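Local coordinates for EDD domain protein, DegV family (PDB 3JR7) that probably binds lipids, as a DegV-family protein with an EDD-type fold whose exact function is not established, at residues V101-A106 against I131-S136. Sequence-based numbering, arbitrary orientation.
Sequences VVTLSA and IHVFNS
Ser-136 holds its OG between its own backbone N and carbonyl carbon (chi1 68°), which turns the hydroxyl back onto Thr-103 O, while Asn-135 extends CG away from its backbone N (chi1 168°) and carries its amide to Ala-106. Thr-103 O accepts twice from one residue: Ser-136 OG reaches it at 2.7 Å, in the carbonyl plane on a lone pair, and Ser-136 N comes in tilted from that plane. A short hydroxyl suits this buried spot, gripping the carbonyl of Thr-103 without bulk. The Asn-135 amide can accept and donate at once: Ala-106 N donates to Asn-135 OD1 over 3.0 Å from well above the amide plane, Arg-137 N also donates to OD1, and Asn-135 ND2 donates to a water (2.9 Å), which in turn donates weakly to Ser-105 OG, itself bonded to Gly-215 O. Upstream the strand-segment axes lie 20° from parallel, joined by backbone hydrogen bonds from Val-101 N to His-132 O, Phe-134 N to Val-101 O (2.6 Å) and Thr-103 N to Phe-134 O. Branching at CB suits Val-101 and Val-133 to extended strands; they lie side by side, Val-101 CB 4.1 Å from Val-133 CG2, packing under helices 85-92 and 111-126. On the other face Phe-134 gives apolar cover, its CD2 meeting Val-102 CG2 obliquely at 4.2 Å, and His-132 CD2 sits over the ring centre. Parallel strands 98-103 and 130-135, joined through helix 111-126, form a classic beta-alpha-beta unit, whose carboxy-terminal loops are pinned together by Asn-135 and Ser-136.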
loop_
_atom_site.group_PDB
_atom_site.type_symbol
_atom_site.label_atom_id
_atom_site.label_comp_id
_atom_site.label_asym_id
_atom_site.label_seq_id
_atom_site.Cartn_x
_atom_site.Cartn_y
_atom_site.Cartn_z
ATOM N N VAL A 101 -6.237 10.395 -6.708
ATOM C CA VAL A 101 -5.105 9.513 -7.000
ATOM C C VAL A 101 -4.469 9.100 -5.671
ATOM O O VAL A 101 -4.239 9.957 -4.789
ATOM C CB VAL A 101 -4.077 10.219 -7.912
ATOM C CG1 VAL A 101 -3.030 9.208 -8.487
ATOM C CG2 VAL A 101 -4.779 10.972 -9.050
ATOM N N VAL A 102 -4.202 7.815 -5.498
ATOM C CA VAL A 102 -3.596 7.311 -4.259
ATOM C C VAL A 102 -2.310 6.604 -4.595
ATOM O O VAL A 102 -2.319 5.715 -5.441
ATOM C CB VAL A 102 -4.513 6.321 -3.557
ATOM C CG1 VAL A 102 -3.817 5.825 -2.210
ATOM C CG2 VAL A 102 -5.878 6.977 -3.281
ATOM N N THR A 103 -1.206 7.040 -4.002
ATOM C CA THR A 103 0.111 6.530 -4.316
ATOM C C THR A 103 0.844 6.031 -3.109
ATOM O O THR A 103 0.533 6.383 -1.967
ATOM C CB THR A 103 1.041 7.594 -5.001
ATOM O OG1 THR A 103 1.482 8.571 -4.051
ATOM C CG2 THR A 103 0.339 8.274 -6.194
ATOM N N LEU A 104 1.830 5.189 -3.383
ATOM C CA LEU A 104 2.916 4.891 -2.456
ATOM C C LEU A 104 3.453 6.151 -1.775
ATOM O O LEU A 104 3.491 7.221 -2.375
ATOM C CB LEU A 104 4.077 4.252 -3.240
ATOM C CG LEU A 104 4.033 2.761 -3.544
ATOM C CD1 LEU A 104 4.861 2.484 -4.824
ATOM C CD2 LEU A 104 4.514 1.963 -2.351
ATOM N N SER A 105 3.928 5.990 -0.550
ATOM C CA SER A 105 4.690 7.013 0.130
ATOM C C SER A 105 5.698 7.701 -0.760
ATOM O O SER A 105 6.563 7.053 -1.440
ATOM C CB SER A 105 5.460 6.424 1.315
ATOM O OG SER A 105 6.302 7.435 1.885
ATOM N N ALA A 106 5.648 9.033 -0.721
ATOM C CA ALA A 106 6.605 9.840 -1.487
ATOM C C ALA A 106 8.018 9.584 -1.011
ATOM O O ALA A 106 8.963 9.828 -1.740
ATOM C CB ALA A 106 6.264 11.336 -1.413
ATOM N N ILE A 131 -8.494 17.314 -9.750
ATOM C CA ILE A 131 -7.601 16.193 -9.576
ATOM C C ILE A 131 -6.799 16.401 -8.285
ATOM O O ILE A 131 -6.169 17.448 -8.085
ATOM C CB ILE A 131 -6.589 16.102 -10.723
ATOM C CG1 ILE A 131 -7.305 16.013 -12.073
ATOM C CG2 ILE A 131 -5.676 14.868 -10.529
ATOM C CD1 ILE A 131 -6.387 16.295 -13.279
ATOM N N HIS A 132 -6.824 15.416 -7.408
ATOM C CA HIS A 132 -6.040 15.471 -6.184
ATOM C C HIS A 132 -5.236 14.208 -6.019
ATOM O O HIS A 132 -5.778 13.095 -6.098
ATOM C CB HIS A 132 -6.907 15.706 -4.936
ATOM C CG HIS A 132 -6.087 15.899 -3.705
ATOM N ND1 HIS A 132 -5.541 17.116 -3.372
ATOM C CD2 HIS A 132 -5.592 15.006 -2.809
ATOM C CE1 HIS A 132 -4.807 16.977 -2.276
ATOM N NE2 HIS A 132 -4.820 15.705 -1.920
ATOM N N VAL A 133 -3.932 14.373 -5.776
ATOM C CA VAL A 133 -3.028 13.260 -5.537
ATOM C C VAL A 133 -2.788 13.106 -3.989
ATOM O O VAL A 133 -2.282 14.045 -3.344
ATOM C CB VAL A 133 -1.688 13.461 -6.247
ATOM C CG1 VAL A 133 -0.788 12.259 -5.993
ATOM C CG2 VAL A 133 -1.902 13.649 -7.765
ATOM N N PHE A 134 -3.161 11.955 -3.423
ATOM C CA PHE A 134 -2.935 11.654 -2.004
ATOM C C PHE A 134 -1.604 10.869 -1.882
ATOM O O PHE A 134 -1.424 9.805 -2.465
ATOM C CB PHE A 134 -4.066 10.814 -1.405
ATOM C CG PHE A 134 -5.407 11.460 -1.405
ATOM C CD1 PHE A 134 -5.742 12.399 -0.441
ATOM C CD2 PHE A 134 -6.360 11.092 -2.338
ATOM C CE1 PHE A 134 -6.999 13.014 -0.448
ATOM C CE2 PHE A 134 -7.602 11.674 -2.355
ATOM C CZ PHE A 134 -7.935 12.637 -1.418
ATOM N N ASN A 135 -0.639 11.437 -1.191
ATOM C CA ASN A 135 0.551 10.712 -0.799
ATOM C C ASN A 135 0.091 9.851 0.367
ATOM O O ASN A 135 -0.168 10.373 1.428
ATOM C CB ASN A 135 1.603 11.727 -0.329
ATOM C CG ASN A 135 2.784 11.101 0.368
ATOM O OD1 ASN A 135 2.943 9.882 0.377
ATOM N ND2 ASN A 135 3.645 11.948 0.945
ATOM N N SER A 136 0.039 8.538 0.209
ATOM C CA SER A 136 -0.431 7.667 1.280
ATOM C C SER A 136 0.448 7.673 2.514
ATOM O O SER A 136 -0.040 7.335 3.510
ATOM C CB SER A 136 -0.543 6.204 0.837
ATOM O OG SER A 136 0.719 5.631 0.577
HETATM O O HOH W 1 5.981 10.797 2.182
#